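Local coordinates for protein SsfX3 (Streptomyces sp. SF2575, PDB 3SKV) that probably transfers a salicylyl group onto a tetracycline intermediate, as a GDSL/SGNH-type acyltransferase of an antibiotic biosynthetic pathway, at residues A[80-85]-A[159-165]; A[120-124]-A[202-206]. The protein carries 1 engineered substitution. One frame throughout, in Å; residues are numbered along the deposited sequence.

Contact 1. Residues A[80-85]-A[159-165]; sequences AQTSGV and LPTLLQF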
loop_
_atom_site.group_PDB
_atom_site.type_symbol
_atom_site.label_atom_id
_atom_site.label_comp_id
_atom_site.label_asym_id
_atom_site.label_seq_id
_atom_site.Cartn_x
_atom_site.Cartn_y
_atom_site.Cartn_z
ATOM N N ALA A 80 -11.404 -0.195 1.878
ATOM C CA ALA A 80 -11.486 1.172 2.407
ATOM C C ALA A 80 -10.415 1.496 3.446
ATOM O O ALA A 80 -10.371 2.617 3.960
ATOM C CB ALA A 80 -12.883 1.470 2.960
ATOM N N GLN A 81 -9.523 0.560 3.724
ATOM C CA GLN A 81 -8.416 0.824 4.649
ATOM C C GLN A 81 -7.413 1.677 3.904
ATOM O O GLN A 81 -7.031 1.348 2.775
ATOM C CB GLN A 81 -7.811 -0.457 5.197
ATOM C CG GLN A 81 -8.695 -1.086 6.274
ATOM C CD GLN A 81 -8.210 -2.446 6.707
ATOM O OE1 GLN A 81 -7.070 -2.860 6.434
ATOM N NE2 GLN A 81 -9.089 -3.179 7.376
ATOM N N THR A 82 -7.090 2.833 4.491
ATOM C CA THR A 82 -6.304 3.913 3.888
ATOM C C THR A 82 -4.771 3.723 3.795
ATOM O O THR A 82 -4.015 4.705 3.762
ATOM C CB THR A 82 -6.783 5.241 4.410
ATOM O OG1 THR A 82 -6.657 5.216 5.824
ATOM C CG2 THR A 82 -8.222 5.528 4.024
ATOM N N SER A 83 -4.346 2.463 3.649
ATOM C CA SER A 83 -2.956 2.054 3.519
ATOM C C SER A 83 -2.321 2.567 2.204
ATOM O O SER A 83 -2.794 2.253 1.100
ATOM C CB SER A 83 -2.867 0.537 3.609
ATOM O OG SER A 83 -1.568 0.179 4.046
ATOM N N GLY A 84 -1.284 3.396 2.353
ATOM C CA GLY A 84 -0.584 4.024 1.232
ATOM C C GLY A 84 -1.344 5.210 0.653
ATOM O O GLY A 84 -0.947 5.762 -0.371
ATOM N N VAL A 85 -2.456 5.599 1.296
ATOM C CA VAL A 85 -3.263 6.730 0.829
ATOM C C VAL A 85 -2.732 8.020 1.454
ATOM O O VAL A 85 -2.447 8.078 2.662
ATOM C CB VAL A 85 -4.797 6.548 1.073
ATOM C CG1 VAL A 85 -5.595 7.791 0.618
ATOM C CG2 VAL A 85 -5.327 5.283 0.396
ATOM N N LEU A 159 -2.345 8.877 5.519
ATOM C CA LEU A 159 -3.471 8.294 6.244
ATOM C C LEU A 159 -3.109 6.964 6.925
ATOM O O LEU A 159 -2.185 6.292 6.459
ATOM C CB LEU A 159 -4.677 8.154 5.279
ATOM C CG LEU A 159 -5.146 9.446 4.516
ATOM C CD1 LEU A 159 -6.570 9.267 3.978
ATOM C CD2 LEU A 159 -5.138 10.688 5.434
ATOM N N PRO A 160 -3.792 6.604 8.047
ATOM C CA PRO A 160 -3.475 5.349 8.748
ATOM C C PRO A 160 -3.574 4.092 7.887
ATOM O O PRO A 160 -4.414 3.991 6.999
ATOM C CB PRO A 160 -4.462 5.345 9.927
ATOM C CG PRO A 160 -5.583 6.219 9.468
ATOM C CD PRO A 160 -4.895 7.315 8.734
ATOM N N THR A 161 -2.701 3.135 8.188
ATOM C CA THR A 161 -2.499 1.890 7.456
ATOM C C THR A 161 -3.461 0.725 7.673
ATOM O O THR A 161 -3.709 -0.020 6.720
ATOM C CB THR A 161 -1.021 1.464 7.501
ATOM O OG1 THR A 161 -0.561 1.513 8.850
ATOM C CG2 THR A 161 -0.126 2.334 6.625
ATOM N N LEU A 162 -3.976 0.520 8.886
ATOM C CA LEU A 162 -4.862 -0.629 9.142
ATOM C C LEU A 162 -6.292 -0.212 9.540
ATOM O O LEU A 162 -7.006 -0.966 10.222
ATOM C CB LEU A 162 -4.210 -1.526 10.224
ATOM C CG LEU A 162 -2.771 -1.987 9.917
ATOM C CD1 LEU A 162 -1.961 -2.236 11.198
ATOM C CD2 LEU A 162 -2.761 -3.153 8.932
ATOM N N LEU A 163 -6.706 0.982 9.086
ATOM C CA LEU A 163 -7.961 1.604 9.443
ATOM C C LEU A 163 -8.680 2.196 8.255
ATOM O O LEU A 163 -8.049 2.639 7.299
ATOM C CB LEU A 163 -7.594 2.797 10.345
ATOM C CG LEU A 163 -7.702 2.741 11.878
ATOM C CD1 LEU A 163 -7.128 1.482 12.479
ATOM C CD2 LEU A 163 -6.972 3.917 12.468
ATOM N N GLN A 164 -9.996 2.342 8.383
ATOM C CA GLN A 164 -10.802 3.088 7.424
ATOM C C GLN A 164 -10.794 4.530 7.967
ATOM O O GLN A 164 -11.047 4.746 9.149
ATOM C CB GLN A 164 -12.231 2.547 7.351
ATOM C CG GLN A 164 -12.315 1.168 6.735
ATOM C CD GLN A 164 -13.732 0.640 6.717
ATOM O OE1 GLN A 164 -14.716 1.376 6.558
ATOM N NE2 GLN A 164 -13.861 -0.666 6.798
ATOM N N PHE A 165 -10.428 5.487 7.149
ATOM C CA PHE A 165 -10.329 6.892 7.569
ATOM C C PHE A 165 -11.238 7.756 6.699
ATOM O O PHE A 165 -11.116 7.707 5.481
ATOM C CB PHE A 165 -8.871 7.365 7.439
ATOM C CG PHE A 165 -8.590 8.764 7.945
ATOM C CD1 PHE A 165 -8.197 8.979 9.266
ATOM C CD2 PHE A 165 -8.644 9.856 7.080
ATOM C CE1 PHE A 165 -7.900 10.258 9.720
ATOM C CE2 PHE A 165 -8.362 11.141 7.536
ATOM C CZ PHE A 165 -7.970 11.336 8.847
HETATM O O HOH W 1 -11.806 4.996 4.342
HETATM O O HOH W 2 -0.740 6.017 4.138
#

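Contact 2. Residues A[120-124]-A[202-206]; sequences LLDVL and ASPSR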
loop_
_atom_site.group_PDB
_atom_site.type_symbol
_atom_site.label_atom_id
_atom_site.label_comp_id
_atom_site.label_asym_id
_atom_site.label_seq_id
_atom_site.Cartn_x
_atom_site.Cartn_y
_atom_site.Cartn_z
ATOM N N LEU A 120 -1.891 5.954 13.840
ATOM C CA LEU A 120 -1.060 7.110 13.496
ATOM C C LEU A 120 -1.360 7.674 12.118
ATOM O O LEU A 120 -1.769 6.952 11.215
ATOM C CB LEU A 120 0.453 6.816 13.651
ATOM C CG LEU A 120 0.956 6.279 15.024
ATOM C CD1 LEU A 120 2.371 5.747 14.904
ATOM C CD2 LEU A 120 0.851 7.351 16.143
ATOM N N LEU A 121 -1.162 8.976 11.988
ATOM C CA LEU A 121 -1.338 9.781 10.803
ATOM C C LEU A 121 -0.034 10.570 10.733
ATOM O O LEU A 121 0.402 11.154 11.732
ATOM C CB LEU A 121 -2.566 10.712 11.025
ATOM C CG LEU A 121 -3.047 11.806 10.008
ATOM C CD1 LEU A 121 -1.979 12.763 9.559
ATOM C CD2 LEU A 121 -3.961 11.285 8.956
ATOM N N ASP A 122 0.613 10.548 9.566
ATOM C CA ASP A 122 1.846 11.294 9.377
ATOM C C ASP A 122 1.580 12.546 8.600
ATOM O O ASP A 122 0.786 12.536 7.655
ATOM C CB ASP A 122 2.914 10.454 8.673
ATOM C CG ASP A 122 3.641 9.472 9.582
ATOM O OD1 ASP A 122 3.431 9.535 10.819
ATOM O OD2 ASP A 122 4.432 8.645 9.057
ATOM N N VAL A 123 2.255 13.628 9.007
ATOM C CA VAL A 123 2.207 14.923 8.347
ATOM C C VAL A 123 3.629 15.170 7.811
ATOM O O VAL A 123 4.593 15.316 8.581
ATOM C CB VAL A 123 1.699 16.072 9.275
ATOM C CG1 VAL A 123 1.572 17.380 8.510
ATOM C CG2 VAL A 123 0.364 15.717 9.946
ATOM N N LEU A 124 3.754 15.168 6.479
ATOM C CA LEU A 124 5.013 15.454 5.812
ATOM C C LEU A 124 4.947 16.846 5.227
ATOM O O LEU A 124 3.896 17.247 4.707
ATOM C CB LEU A 124 5.319 14.426 4.726
ATOM C CG LEU A 124 6.135 13.210 5.155
ATOM C CD1 LEU A 124 5.351 12.313 6.083
ATOM C CD2 LEU A 124 6.585 12.445 3.960
ATOM N N ALA A 202 7.172 2.174 11.822
ATOM C CA ALA A 202 7.224 3.245 12.817
ATOM C C ALA A 202 5.975 4.139 12.725
ATOM O O ALA A 202 5.388 4.494 13.752
ATOM C CB ALA A 202 8.494 4.059 12.630
ATOM N N SER A 203 5.537 4.441 11.499
ATOM C CA SER A 203 4.369 5.284 11.223
ATOM C C SER A 203 3.953 5.099 9.743
ATOM O O SER A 203 4.727 4.478 9.004
ATOM C CB SER A 203 4.701 6.745 11.547
ATOM O OG SER A 203 5.790 7.257 10.795
ATOM N N PRO A 204 2.780 5.616 9.257
ATOM C CA PRO A 204 2.384 5.346 7.837
ATOM C C PRO A 204 3.351 5.712 6.712
ATOM O O PRO A 204 3.334 5.057 5.666
ATOM C CB PRO A 204 1.037 6.066 7.682
ATOM C CG PRO A 204 0.530 6.228 9.072
ATOM C CD PRO A 204 1.707 6.341 9.979
ATOM N N SER A 205 4.157 6.782 6.892
ATOM C CA SER A 205 5.108 7.208 5.864
ATOM C C SER A 205 6.403 6.395 5.991
ATOM O O SER A 205 7.328 6.569 5.192
ATOM C CB SER A 205 5.379 8.710 5.948
ATOM O OG SER A 205 6.061 9.035 7.148
ATOM N N ARG A 206 6.434 5.451 6.954
ATOM C CA ARG A 206 7.630 4.659 7.185
ATOM C C ARG A 206 7.472 3.159 6.969
ATOM O O ARG A 206 8.271 2.377 7.496
ATOM C CB ARG A 206 8.308 5.063 8.500
ATOM C CG ARG A 206 9.016 6.433 8.405
ATOM C CD ARG A 206 9.664 6.870 9.698
ATOM N NE ARG A 206 8.630 7.336 10.628
ATOM C CZ ARG A 206 8.824 7.590 11.922
ATOM N NH1 ARG A 206 10.029 7.431 12.464
ATOM N NH2 ARG A 206 7.815 7.995 12.684
#

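Contact 1. Residues A[80-85]-A[159-165]
Thr82 and Val85 meet Leu163 and Leu159 through two backbone hydrogen bonds, as the loop 80-85 runs antiparallel to 159-165. Thr82 N donates to Leu163 O at 3.0 Å, and Leu159 N donates to Val85 O over the same length. Between them 80-85 folds into a type II beta turn from Thr82 to Val85. Gly84 takes the positive phi of that turn.

Thr82 is the central side chain. Its OG1 gives a hydrogen bond of 2.8 Å to Pro160 O, in the carbonyl plane and on a lone pair. The hydroxyl reaches it because OG1 sits between the backbone N and the carbonyl carbon (chi1 58°). That turns CG2 toward the backbone of Phe165, while the CB of Phe165 lies against OG1. Further along, Val85 CG1 touches Leu159 CD1 at 3.8 Å, the two side chains crossing obliquely. At the other end Ala80 CB rests on Gln164 CG, and Gln164 CA makes a CH...O contact with Ala80 O at 3.5 Å. Pro59 of strand 56-60 packs on Thr82, Val85 and Leu159.

A water lies within hydrogen-bonding distance of Ala80 O and Phe165 O, and another joins Val85 O to Leu159 O. The contact thus ties the loop 80-85 to the turn that leads from strand 153-158 into strand 164-172, mainly through main-chain polar groups, with the buried Thr82 hydroxyl satisfied by a carbonyl.

Contact 2. Residues A[120-124]-A[202-206]
Three hydrogen bonds converge on Asp122 OD2 from Ser203 and Ser205. Ser203 OG donates at 2.6 Å to the syn lone pair. Ser205 binds twice on the anti side, through OG at 2.5 Å and through its backbone N at 2.9 Å. These two donors lie 31° and 35° out of the carboxylate plane. Both serine hydroxyls sit between their backbone N and carbonyl carbon, a setting that turns them to the same oxygen. The other oxygen, OD1, is bonded to Thr132 of the neighbouring strand 128-134.

A second shell follows. Arg206 reaches back to Ser203 OG with NE at 2.8 Å and with NH2, a side-on grip on one atom.

The apolar contacts flank the carboxylate. Leu120 CB meets Pro204 CD at 3.9 Å, and Leu124 CD1 lies 3.6 Å from Ser205 CB. Apart from these, Pro204 CG packs against the backbone oxygen Leu120 O, at 3.2 Å.

An alanine here removes the carboxylate, and would probably leave Ser203 OG, Ser205 OG and Ser205 N without their common acceptor and the loop freer to shift from the strand.

The contact joins a strand of the N-terminal domain to a loop of the GDSL-like domain. Its buried carboxylate is compensated by hydrogen bonds, and the nearby arginine may stabilise its charge.

In the fold
The two contacts are neighbours, their centres about 11 Å apart, and they touch. Pro160 CB packs on Leu120 O, Leu159 O on Pro204 CB, and the rim of Phe165 on Leu121. Contact 1 stays within the N-terminal domain, pairing the loop before strand 86-91 with the turn into strand 164-172, and is partly buried. Contact 2 is buried and crosses between domains, from strand 120-125 to the loop before helix 208-216. The chemistry follows this difference: contact 1 relies on neutral bonds to main-chain carbonyls, one of them from the Thr82 hydroxyl, contact 2 on a charged carboxylate. Strand 153-158, which pairs with both 86-91 and 120-125, leads directly into 159-165 and so connects the two.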